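Local coordinates for 2,3-dihydroxybenzoate-AMP ligase (PDB 1MDB), which is a two-domain AMP-binding enzyme of the ANL superfamily, with adenosine monophosphate and 2,3-dihydroxy-benzoic acid held in its pocket, at residues A[215-220]-A[325-330]; A[274-279]-A[284-289]; A[302-307]-A[337-342]. One frame throughout, in Å; residues are numbered along the deposited sequence.

The three contacts gather on one mixed beta sheet of the AMP-binding domain. Strands 275-278, 302-306, 325-331 and 337-339 lie in that order across it, the first three parallel and the last antiparallel. Contact 2 is local, a strand and the helix after it, nested within the chain loop closed by contact 1; it ends before contact 3 opens, whereas contacts 1 and 3 interlock in sequence. The centres of contacts 1 and 3 are about 5 Å apart, and that of contact 2 lies about 15 and 13 Å from theirs, on the other face of the sheet. Contacts 1 and 3 both reach the two ligands, so strands that pack the core also line the pocket.

Contact 1. Residues A[215-220]-A[325-330]; sequences VEVCWL and TLQQVF. With AMP (adenosine monophosphate), chain D; DBH (2,3-dihydroxy-benzoic acid), chain E.
Cys-218, in the last turn of helix 204-218, sets its sulfur against the side-chain amide of Gln-327 on strand 325-331. Polar interactions across the contact are thin. A weak hydrogen bond runs from Gln-327 NE2 to Cys-218 SG, 3.6 Å long and bent to 143° at the hydrogen. Gln-327 has CG anti to its backbone N (chi1 -176°) and an extended chain, which carries the amide from the sheet to the helix. A long polar side chain suits this buried place because its amide has firmer partners on the same face: OE1 accepts from the Gln-304 side chain and NE2 donates to the carbonyl O of Thr-340. Cysteine is small enough to fit between helix and sheet, and its sulfur tolerates a long, bent N-H contact.

Van der Waals contact adds little: the CG1 methyl of Val-217 lies 4.4 Å from Gln-327 NE2, and Val-217 also meets Tyr-339 and Arg-341. Just beyond, Trp-219 takes a positive phi; the bonds from Trp-219 N to Glu-216 O and from Leu-220 N to Val-215 O close the helix in a Schellman motif.

Ligand contacts belong to the far end of the strand. The adenosine monophosphate amino group N6 donates to Val-329 O over 2.7 Å, at 154°. Val-329 CG1 rests 3.6 Å from C9 of 2,3-dihydroxy-benzoic acid, while the Phe-330 ring lies obliquely by the adenine, CD1 to C5 being 3.3 Å. The helix thus packs on the sheet of an alpha/beta AMP-binding domain, while the end of strand 325-331 supplies the carbonyl that binds the adenine amino group.

Contact 2. Residues A[274-279]-A[284-289]; sequences TITALV and MVWMDA
This is an apolar strand-to-helix contact inside a beta-alpha-beta unit, in which Leu-278 and Thr-276 of strand 275-278 meet Trp-286 of helix 280-292. The chain turns from one element to the other at Val-279, the N-cap residue, and the helix then folds back over the sheet so that the indole of Trp-286 is turned back toward strand 275-278.

Leu-278 carries most of the contact. Its CD2 methyl stands over one face of the indole, 3.5 Å from the centroid of the six-membered ring and only 6° from the ring normal, a well-centred CH-pi interaction. CD1 is on the same side of the plane but overhangs the rim beside Trp-286 CD2, 3.7 Å away, so the leucine fork covers the six-membered ring and its margin. Thr-276 adds CG2, which comes obliquely to Trp-286 CZ3 at 3.8 Å. With its OG1 anti to the backbone N (chi1 -170°), the threonine can turn its hydroxyl to the carbonyl of Leu-227 on strand 225-228 and still give its methyl to the indole, a useful division for a buried residue.

Tryptophan suits the place because it is broad enough to bridge several elements. NE1 donates to the carbonyl of Pro-259, and Phe-265 of helix 261-271 meets the indole edge-to-face. Strand 302-306 then follows parallel beside 275-278, giving the beta-alpha-beta crossover of an alpha/beta fold, with Trp-286 filling the space between helix and strand.

Contact 3. Residues A[302-307]-A[337-342]; sequences VLQVGG and VNYTRL. With AMP (adenosine monophosphate), chain D; DBH (2,3-dihydroxy-benzoic acid), chain E.
Val-302 and Leu-342 mark the closest backbone approach, their CA atoms 8.1 Å apart, because strand 325-331 runs between strands 302-306 and 337-339. The contact therefore reaches over a middle strand in the mixed sheet of the alpha/beta AMP-binding domain, and side chains alone span the gap.

At one end it is hydrophobic. Leu-342 sends its CD2 methyl to Val-302, 3.9 Å from CG2 and 4.0 Å from CG1, the two side chains lying roughly perpendicular. Beta-branched valine suits a strand and gives both methyls to the one CD2 of Leu-342, at a partly exposed margin of the sheet.

Further along, Gln-304 and Tyr-339 meet without bonding. The amide nitrogen NE2 comes to the edge of the phenol ring, 3.9 Å from CE2 and in the ring plane, with the two planes 16° apart. NE2 is already engaged with the Gln-327 side chain and with the carbonyl O of Ser-240. The tyrosine, whose CG is anti to its carbonyl carbon (chi1 -56°), rises beside the glutamine and ends at Ser-214, to which OH is hydrogen-bonded.

Just after strand 302-306, Gly-307 takes a positive phi of 93°, where a side chain would collide with the carbonyl O of Gly-306. The bare backbone can then lie against 2,3-dihydroxy-benzoic acid, Gly-307 CA being 3.4 Å from C15, while Val-337 CG2 approaches the ligand's O6 at 3.5 Å.

Contact 1. Residues A[215-220]-A[325-330]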
loop_
_atom_site.group_PDB
_atom_site.type_symbol
_atom_site.label_atom_id
_atom_site.label_comp_id
_atom_site.label_asym_id
_atom_site.label_seq_id
_atom_site.Cartn_x
_atom_site.Cartn_y
_atom_site.Cartn_z
ATOM N N VAL A 215 -3.974 -3.028 14.734
ATOM C CA VAL A 215 -3.250 -2.802 15.977
ATOM C C VAL A 215 -3.269 -4.078 16.833
ATOM O O VAL A 215 -2.229 -4.552 17.308
ATOM C CB VAL A 215 -3.879 -1.635 16.782
ATOM C CG1 VAL A 215 -3.406 -1.689 18.228
ATOM C CG2 VAL A 215 -3.481 -0.295 16.159
ATOM N N GLU A 216 -4.458 -4.628 17.021
ATOM C CA GLU A 216 -4.611 -5.842 17.808
ATOM C C GLU A 216 -3.877 -7.020 17.167
ATOM O O GLU A 216 -3.091 -7.697 17.830
ATOM C CB GLU A 216 -6.095 -6.155 17.979
ATOM C CG GLU A 216 -6.822 -5.113 18.816
ATOM C CD GLU A 216 -8.325 -5.247 18.750
ATOM O OE1 GLU A 216 -9.020 -4.526 19.492
ATOM O OE2 GLU A 216 -8.818 -6.069 17.949
ATOM N N VAL A 217 -4.107 -7.254 15.879
ATOM C CA VAL A 217 -3.436 -8.357 15.188
ATOM C C VAL A 217 -1.912 -8.196 15.135
ATOM O O VAL A 217 -1.189 -9.183 15.112
ATOM C CB VAL A 217 -3.943 -8.518 13.732
ATOM C CG1 VAL A 217 -3.178 -9.635 13.034
ATOM C CG2 VAL A 217 -5.419 -8.830 13.726
ATOM N N CYS A 218 -1.424 -6.958 15.124
ATOM C CA CYS A 218 0.015 -6.725 15.043
ATOM C C CYS A 218 0.699 -6.404 16.384
ATOM O O CYS A 218 1.894 -6.117 16.429
ATOM C CB CYS A 218 0.296 -5.615 14.017
ATOM S SG CYS A 218 -0.221 -6.043 12.312
ATOM N N TRP A 219 -0.068 -6.454 17.468
ATOM C CA TRP A 219 0.449 -6.204 18.810
ATOM C C TRP A 219 1.123 -4.841 19.010
ATOM O O TRP A 219 2.146 -4.754 19.688
ATOM C CB TRP A 219 1.437 -7.319 19.208
ATOM C CG TRP A 219 0.856 -8.710 19.179
ATOM C CD1 TRP A 219 -0.447 -9.051 18.959
ATOM C CD2 TRP A 219 1.568 -9.946 19.348
ATOM N NE1 TRP A 219 -0.592 -10.419 18.974
ATOM C CE2 TRP A 219 0.631 -10.992 19.211
ATOM C CE3 TRP A 219 2.910 -10.269 19.602
ATOM C CZ2 TRP A 219 0.992 -12.342 19.314
ATOM C CZ3 TRP A 219 3.270 -11.612 19.707
ATOM C CH2 TRP A 219 2.310 -12.631 19.562
ATOM N N LEU A 220 0.563 -3.782 18.437
ATOM C CA LEU A 220 1.164 -2.462 18.605
ATOM C C LEU A 220 0.792 -1.844 19.953
ATOM O O LEU A 220 -0.332 -2.011 20.435
ATOM C CB LEU A 220 0.713 -1.499 17.497
ATOM C CG LEU A 220 1.041 -1.797 16.033
ATOM C CD1 LEU A 220 0.752 -0.540 15.206
ATOM C CD2 LEU A 220 2.501 -2.209 15.888
ATOM N N THR A 325 10.511 -11.909 13.691
ATOM C CA THR A 325 9.351 -12.575 13.131
ATOM C C THR A 325 8.936 -11.932 11.813
ATOM O O THR A 325 8.914 -10.699 11.679
ATOM C CB THR A 325 8.135 -12.494 14.071
ATOM O OG1 THR A 325 8.460 -13.074 15.339
ATOM C CG2 THR A 325 6.962 -13.239 13.468
ATOM N N LEU A 326 8.611 -12.774 10.840
ATOM C CA LEU A 326 8.161 -12.281 9.555
ATOM C C LEU A 326 6.649 -12.244 9.626
ATOM O O LEU A 326 6.032 -13.068 10.299
ATOM C CB LEU A 326 8.597 -13.223 8.427
ATOM C CG LEU A 326 7.802 -13.089 7.120
ATOM C CD1 LEU A 326 8.104 -11.727 6.474
ATOM C CD2 LEU A 326 8.151 -14.249 6.171
ATOM N N GLN A 327 6.049 -11.262 8.972
ATOM C CA GLN A 327 4.600 -11.187 8.930
ATOM C C GLN A 327 4.225 -10.870 7.497
ATOM O O GLN A 327 4.579 -9.811 6.974
ATOM C CB GLN A 327 4.034 -10.099 9.848
ATOM C CG GLN A 327 2.485 -10.119 9.864
ATOM C CD GLN A 327 1.861 -9.018 10.707
ATOM O OE1 GLN A 327 2.147 -7.833 10.515
ATOM N NE2 GLN A 327 0.992 -9.404 11.639
ATOM N N GLN A 328 3.538 -11.800 6.844
ATOM C CA GLN A 328 3.120 -11.564 5.476
ATOM C C GLN A 328 1.830 -10.781 5.547
ATOM O O GLN A 328 0.971 -11.051 6.381
ATOM C CB GLN A 328 2.927 -12.879 4.725
ATOM C CG GLN A 328 4.239 -13.619 4.492
ATOM C CD GLN A 328 4.193 -14.537 3.292
ATOM O OE1 GLN A 328 4.770 -15.622 3.308
ATOM N NE2 GLN A 328 3.516 -14.104 2.236
ATOM N N VAL A 329 1.704 -9.790 4.676
ATOM C CA VAL A 329 0.529 -8.956 4.678
ATOM C C VAL A 329 -0.077 -8.881 3.287
ATOM O O VAL A 329 0.563 -8.428 2.343
ATOM C CB VAL A 329 0.891 -7.540 5.159
ATOM C CG1 VAL A 329 -0.373 -6.732 5.396
ATOM C CG2 VAL A 329 1.730 -7.629 6.425
ATOM N N PHE A 330 -1.318 -9.333 3.167
ATOM C CA PHE A 330 -2.008 -9.317 1.887
ATOM C C PHE A 330 -3.235 -8.445 2.040
ATOM O O PHE A 330 -4.254 -8.877 2.565
ATOM C CB PHE A 330 -2.371 -10.752 1.471
ATOM C CG PHE A 330 -3.348 -10.838 0.322
ATOM C CD1 PHE A 330 -3.301 -9.928 -0.737
ATOM C CD2 PHE A 330 -4.304 -11.849 0.291
ATOM C CE1 PHE A 330 -4.198 -10.027 -1.810
ATOM C CE2 PHE A 330 -5.206 -11.963 -0.775
ATOM C CZ PHE A 330 -5.156 -11.052 -1.826
HETATM P P AMP D . -3.065 -2.095 -3.101
HETATM O O1P AMP D . -4.379 -1.380 -2.932
HETATM O O2P AMP D . -2.043 -1.336 -3.880
HETATM O O3P AMP D . -2.516 -2.594 -1.789
HETATM O "O5'" AMP D . -3.309 -3.413 -4.070
HETATM C "C5'" AMP D . -3.956 -4.627 -3.591
HETATM C "C4'" AMP D . -3.603 -5.797 -4.517
HETATM O "O4'" AMP D . -2.208 -5.978 -4.373
HETATM C "C3'" AMP D . -4.180 -7.127 -4.130
HETATM O "O3'" AMP D . -5.503 -7.304 -4.631
HETATM C "C2'" AMP D . -3.161 -8.105 -4.703
HETATM O "O2'" AMP D . -3.435 -8.406 -6.089
HETATM C "C1'" AMP D . -1.872 -7.352 -4.490
HETATM N N9 AMP D . -1.180 -7.969 -3.077
HETATM C C8 AMP D . -0.992 -7.242 -1.952
HETATM N N7 AMP D . -0.395 -7.955 -1.000
HETATM C C5 AMP D . -0.216 -9.140 -1.556
HETATM C C6 AMP D . 0.392 -10.235 -0.952
HETATM N N6 AMP D . 0.882 -10.200 0.287
HETATM N N1 AMP D . 0.473 -11.374 -1.718
HETATM C C2 AMP D . -0.008 -11.449 -2.991
HETATM N N3 AMP D . -0.588 -10.388 -3.569
HETATM C C4 AMP D . -0.702 -9.209 -2.862
HETATM C C21 DBH E . -1.717 -3.269 -1.231
HETATM O O9 DBH E . -0.917 -3.809 -2.161
HETATM C C18 DBH E . -1.612 -3.593 0.214
HETATM C C15 DBH E . -0.577 -4.462 0.674
HETATM C C12 DBH E . -0.477 -4.795 2.040
HETATM C C3 DBH E . -2.554 -3.054 1.147
HETATM O O3 DBH E . -3.594 -2.188 0.759
HETATM C C6 DBH E . -2.449 -3.392 2.511
HETATM C C9 DBH E . -1.424 -4.257 2.963
HETATM O O6 DBH E . -3.356 -2.882 3.412
#

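Contact 2. Residues A[274-279]-A[284-289]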
loop_
_atom_site.group_PDB
_atom_site.type_symbol
_atom_site.label_atom_id
_atom_site.label_comp_id
_atom_site.label_asym_id
_atom_site.label_seq_id
_atom_site.Cartn_x
_atom_site.Cartn_y
_atom_site.Cartn_z
ATOM N N THR A 274 11.156 -1.258 16.227
ATOM C CA THR A 274 10.648 -2.584 16.568
ATOM C C THR A 274 9.861 -3.229 15.425
ATOM O O THR A 274 9.568 -4.428 15.462
ATOM C CB THR A 274 9.714 -2.523 17.782
ATOM O OG1 THR A 274 8.568 -1.722 17.465
ATOM C CG2 THR A 274 10.448 -1.940 18.987
ATOM N N ILE A 275 9.514 -2.436 14.414
ATOM C CA ILE A 275 8.746 -2.959 13.283
ATOM C C ILE A 275 8.788 -2.061 12.047
ATOM O O ILE A 275 8.759 -0.835 12.167
ATOM C CB ILE A 275 7.262 -3.156 13.672
ATOM C CG1 ILE A 275 6.458 -3.628 12.453
ATOM C CG2 ILE A 275 6.699 -1.849 14.230
ATOM C CD1 ILE A 275 4.960 -3.804 12.711
ATOM N N THR A 276 8.870 -2.680 10.868
ATOM C CA THR A 276 8.869 -1.941 9.612
ATOM C C THR A 276 8.174 -2.773 8.529
ATOM O O THR A 276 7.936 -3.978 8.705
ATOM C CB THR A 276 10.300 -1.551 9.176
ATOM O OG1 THR A 276 10.228 -0.640 8.074
ATOM C CG2 THR A 276 11.101 -2.766 8.766
ATOM N N ALA A 277 7.830 -2.138 7.415
ATOM C CA ALA A 277 7.125 -2.844 6.352
ATOM C C ALA A 277 7.770 -2.648 4.993
ATOM O O ALA A 277 8.095 -1.523 4.600
ATOM C CB ALA A 277 5.670 -2.394 6.310
ATOM N N LEU A 278 7.948 -3.758 4.282
ATOM C CA LEU A 278 8.556 -3.746 2.959
ATOM C C LEU A 278 7.643 -4.463 1.964
ATOM O O LEU A 278 6.639 -5.082 2.344
ATOM C CB LEU A 278 9.906 -4.481 2.976
ATOM C CG LEU A 278 10.809 -4.393 4.220
ATOM C CD1 LEU A 278 12.020 -5.306 4.028
ATOM C CD2 LEU A 278 11.252 -2.942 4.471
ATOM N N VAL A 279 7.999 -4.349 0.689
ATOM C CA VAL A 279 7.304 -5.040 -0.388
ATOM C C VAL A 279 8.393 -6.022 -0.832
ATOM O O VAL A 279 9.572 -5.796 -0.549
ATOM C CB VAL A 279 6.904 -4.081 -1.556
ATOM C CG1 VAL A 279 5.782 -3.147 -1.109
ATOM C CG2 VAL A 279 8.105 -3.270 -2.014
ATOM N N MET A 284 14.200 -8.202 -0.796
ATOM C CA MET A 284 15.395 -8.829 -1.348
ATOM C C MET A 284 16.612 -7.910 -1.148
ATOM O O MET A 284 17.688 -8.359 -0.748
ATOM C CB MET A 284 15.207 -9.109 -2.840
ATOM C CG MET A 284 13.941 -9.893 -3.165
ATOM S SD MET A 284 13.814 -11.443 -2.234
ATOM C CE MET A 284 12.301 -12.164 -2.939
ATOM N N VAL A 285 16.447 -6.624 -1.437
ATOM C CA VAL A 285 17.551 -5.682 -1.268
ATOM C C VAL A 285 17.972 -5.609 0.200
ATOM O O VAL A 285 19.161 -5.547 0.509
ATOM C CB VAL A 285 17.171 -4.259 -1.754
ATOM C CG1 VAL A 285 18.318 -3.283 -1.488
ATOM C CG2 VAL A 285 16.860 -4.283 -3.247
ATOM N N TRP A 286 16.998 -5.622 1.101
ATOM C CA TRP A 286 17.295 -5.547 2.529
ATOM C C TRP A 286 18.048 -6.776 3.017
ATOM O O TRP A 286 18.970 -6.659 3.832
ATOM C CB TRP A 286 16.004 -5.369 3.332
ATOM C CG TRP A 286 15.556 -3.931 3.427
ATOM C CD1 TRP A 286 15.547 -3.003 2.419
ATOM C CD2 TRP A 286 15.055 -3.263 4.592
ATOM N NE1 TRP A 286 15.073 -1.801 2.890
ATOM C CE2 TRP A 286 14.764 -1.932 4.218
ATOM C CE3 TRP A 286 14.820 -3.660 5.914
ATOM C CZ2 TRP A 286 14.253 -0.994 5.123
ATOM C CZ3 TRP A 286 14.310 -2.728 6.816
ATOM C CH2 TRP A 286 14.032 -1.410 6.413
ATOM N N MET A 287 17.658 -7.951 2.519
ATOM C CA MET A 287 18.320 -9.183 2.911
ATOM C C MET A 287 19.765 -9.194 2.426
ATOM O O MET A 287 20.654 -9.595 3.170
ATOM C CB MET A 287 17.552 -10.406 2.394
ATOM C CG MET A 287 16.156 -10.527 3.001
ATOM S SD MET A 287 15.421 -12.175 2.846
ATOM C CE MET A 287 15.795 -12.832 4.437
ATOM N N ASP A 288 20.013 -8.741 1.198
ATOM C CA ASP A 288 21.394 -8.697 0.708
ATOM C C ASP A 288 22.188 -7.746 1.590
ATOM O O ASP A 288 23.271 -8.074 2.077
ATOM C CB ASP A 288 21.483 -8.171 -0.731
ATOM C CG ASP A 288 21.016 -9.176 -1.758
ATOM O OD1 ASP A 288 21.167 -8.892 -2.964
ATOM O OD2 ASP A 288 20.495 -10.244 -1.368
ATOM N N ALA A 289 21.632 -6.559 1.791
ATOM C CA ALA A 289 22.285 -5.536 2.590
ATOM C C ALA A 289 22.558 -6.001 4.016
ATOM O O ALA A 289 23.647 -5.786 4.539
ATOM C CB ALA A 289 21.437 -4.273 2.600
#

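Contact 3. Residues A[302-307]-A[337-342]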
loop_
_atom_site.group_PDB
_atom_site.type_symbol
_atom_site.label_atom_id
_atom_site.label_comp_id
_atom_site.label_asym_id
_atom_site.label_seq_id
_atom_site.Cartn_x
_atom_site.Cartn_y
_atom_site.Cartn_z
ATOM N N VAL A 302 9.474 -7.326 14.389
ATOM C CA VAL A 302 8.579 -7.751 13.316
ATOM C C VAL A 302 8.911 -7.068 11.997
ATOM O O VAL A 302 9.038 -5.846 11.931
ATOM C CB VAL A 302 7.106 -7.423 13.652
ATOM C CG1 VAL A 302 6.206 -7.763 12.468
ATOM C CG2 VAL A 302 6.673 -8.193 14.890
ATOM N N LEU A 303 9.053 -7.869 10.950
ATOM C CA LEU A 303 9.341 -7.346 9.628
ATOM C C LEU A 303 8.189 -7.750 8.710
ATOM O O LEU A 303 7.995 -8.937 8.428
ATOM C CB LEU A 303 10.660 -7.912 9.098
ATOM C CG LEU A 303 11.048 -7.381 7.712
ATOM C CD1 LEU A 303 11.320 -5.895 7.815
ATOM C CD2 LEU A 303 12.280 -8.108 7.187
ATOM N N GLN A 304 7.414 -6.768 8.268
ATOM C CA GLN A 304 6.276 -7.020 7.393
ATOM C C GLN A 304 6.690 -7.022 5.928
ATOM O O GLN A 304 7.478 -6.186 5.499
ATOM C CB GLN A 304 5.200 -5.943 7.564
ATOM C CG GLN A 304 4.651 -5.732 8.973
ATOM C CD GLN A 304 3.506 -4.735 8.981
ATOM O OE1 GLN A 304 3.676 -3.565 8.622
ATOM N NE2 GLN A 304 2.327 -5.194 9.372
ATOM N N VAL A 305 6.154 -7.971 5.165
ATOM C CA VAL A 305 6.412 -8.035 3.736
ATOM C C VAL A 305 5.075 -8.309 3.060
ATOM O O VAL A 305 4.400 -9.302 3.361
ATOM C CB VAL A 305 7.425 -9.126 3.380
ATOM C CG1 VAL A 305 7.776 -9.025 1.899
ATOM C CG2 VAL A 305 8.685 -8.958 4.222
ATOM N N GLY A 306 4.672 -7.404 2.173
ATOM C CA GLY A 306 3.402 -7.558 1.494
ATOM C C GLY A 306 3.290 -6.660 0.278
ATOM O O GLY A 306 4.288 -6.126 -0.192
ATOM N N GLY A 307 2.070 -6.487 -0.221
ATOM C CA GLY A 307 1.858 -5.668 -1.406
ATOM C C GLY A 307 1.887 -6.591 -2.610
ATOM O O GLY A 307 1.217 -6.361 -3.627
ATOM N N VAL A 337 -7.790 -6.905 4.501
ATOM C CA VAL A 337 -6.380 -7.014 4.842
ATOM C C VAL A 337 -6.174 -8.329 5.590
ATOM O O VAL A 337 -6.882 -8.621 6.558
ATOM C CB VAL A 337 -5.905 -5.853 5.731
ATOM C CG1 VAL A 337 -4.451 -6.089 6.145
ATOM C CG2 VAL A 337 -6.023 -4.533 4.980
ATOM N N ASN A 338 -5.207 -9.115 5.128
ATOM C CA ASN A 338 -4.890 -10.410 5.724
ATOM C C ASN A 338 -3.480 -10.423 6.306
ATOM O O ASN A 338 -2.542 -9.891 5.696
ATOM C CB ASN A 338 -4.982 -11.513 4.663
ATOM C CG ASN A 338 -6.321 -11.546 3.973
ATOM O OD1 ASN A 338 -7.315 -12.005 4.539
ATOM N ND2 ASN A 338 -6.363 -11.045 2.738
ATOM N N TYR A 339 -3.319 -11.054 7.467
ATOM C CA TYR A 339 -2.001 -11.136 8.101
ATOM C C TYR A 339 -1.707 -12.526 8.647
ATOM O O TYR A 339 -2.613 -13.229 9.085
ATOM C CB TYR A 339 -1.881 -10.207 9.322
ATOM C CG TYR A 339 -2.163 -8.730 9.155
ATOM C CD1 TYR A 339 -3.465 -8.239 9.204
ATOM C CD2 TYR A 339 -1.113 -7.807 9.050
ATOM C CE1 TYR A 339 -3.717 -6.864 9.164
ATOM C CE2 TYR A 339 -1.357 -6.433 9.006
ATOM C CZ TYR A 339 -2.656 -5.971 9.066
ATOM O OH TYR A 339 -2.901 -4.619 9.043
ATOM N N THR A 340 -0.440 -12.924 8.625
ATOM C CA THR A 340 -0.076 -14.179 9.263
ATOM C C THR A 340 -0.007 -13.675 10.707
ATOM O O THR A 340 0.378 -12.520 10.939
ATOM C CB THR A 340 1.315 -14.689 8.830
ATOM O OG1 THR A 340 2.276 -13.634 8.940
ATOM C CG2 THR A 340 1.270 -15.203 7.403
ATOM N N ARG A 341 -0.408 -14.490 11.676
ATOM C CA ARG A 341 -0.375 -14.028 13.061
ATOM C C ARG A 341 1.036 -14.078 13.619
ATOM O O ARG A 341 1.832 -14.930 13.240
ATOM C CB ARG A 341 -1.343 -14.843 13.921
ATOM C CG ARG A 341 -2.809 -14.675 13.506
ATOM C CD ARG A 341 -3.235 -13.201 13.494
ATOM N NE ARG A 341 -4.674 -13.020 13.301
ATOM C CZ ARG A 341 -5.290 -12.994 12.123
ATOM N NH1 ARG A 341 -4.598 -13.135 10.995
ATOM N NH2 ARG A 341 -6.606 -12.830 12.072
ATOM N N LEU A 342 1.346 -13.149 14.517
ATOM C CA LEU A 342 2.681 -13.056 15.098
ATOM C C LEU A 342 3.134 -14.272 15.916
ATOM O O LEU A 342 4.336 -14.474 16.120
ATOM C CB LEU A 342 2.785 -11.772 15.931
ATOM C CG LEU A 342 2.533 -10.482 15.135
ATOM C CD1 LEU A 342 2.568 -9.265 16.061
ATOM C CD2 LEU A 342 3.579 -10.343 14.033
HETATM P P AMP D . -3.065 -2.095 -3.101
HETATM O O1P AMP D . -4.379 -1.380 -2.932
HETATM O O2P AMP D . -2.043 -1.336 -3.880
HETATM O O3P AMP D . -2.516 -2.594 -1.789
HETATM O "O5'" AMP D . -3.309 -3.413 -4.070
HETATM C "C5'" AMP D . -3.956 -4.627 -3.591
HETATM C "C4'" AMP D . -3.603 -5.797 -4.517
HETATM O "O4'" AMP D . -2.208 -5.978 -4.373
HETATM C "C3'" AMP D . -4.180 -7.127 -4.130
HETATM O "O3'" AMP D . -5.503 -7.304 -4.631
HETATM C "C2'" AMP D . -3.161 -8.105 -4.703
HETATM O "O2'" AMP D . -3.435 -8.406 -6.089
HETATM C "C1'" AMP D . -1.872 -7.352 -4.490
HETATM N N9 AMP D . -1.180 -7.969 -3.077
HETATM C C8 AMP D . -0.992 -7.242 -1.952
HETATM N N7 AMP D . -0.395 -7.955 -1.000
HETATM C C5 AMP D . -0.216 -9.140 -1.556
HETATM C C6 AMP D . 0.392 -10.235 -0.952
HETATM N N6 AMP D . 0.882 -10.200 0.287
HETATM N N1 AMP D . 0.473 -11.374 -1.718
HETATM C C2 AMP D . -0.008 -11.449 -2.991
HETATM N N3 AMP D . -0.588 -10.388 -3.569
HETATM C C4 AMP D . -0.702 -9.209 -2.862
HETATM C C21 DBH E . -1.717 -3.269 -1.231
HETATM O O9 DBH E . -0.917 -3.809 -2.161
HETATM C C18 DBH E . -1.612 -3.593 0.214
HETATM C C15 DBH E . -0.577 -4.462 0.674
HETATM C C12 DBH E . -0.477 -4.795 2.040
HETATM C C3 DBH E . -2.554 -3.054 1.147
HETATM O O3 DBH E . -3.594 -2.188 0.759
HETATM C C6 DBH E . -2.449 -3.392 2.511
HETATM C C9 DBH E . -1.424 -4.257 2.963
HETATM O O6 DBH E . -3.356 -2.882 3.412
#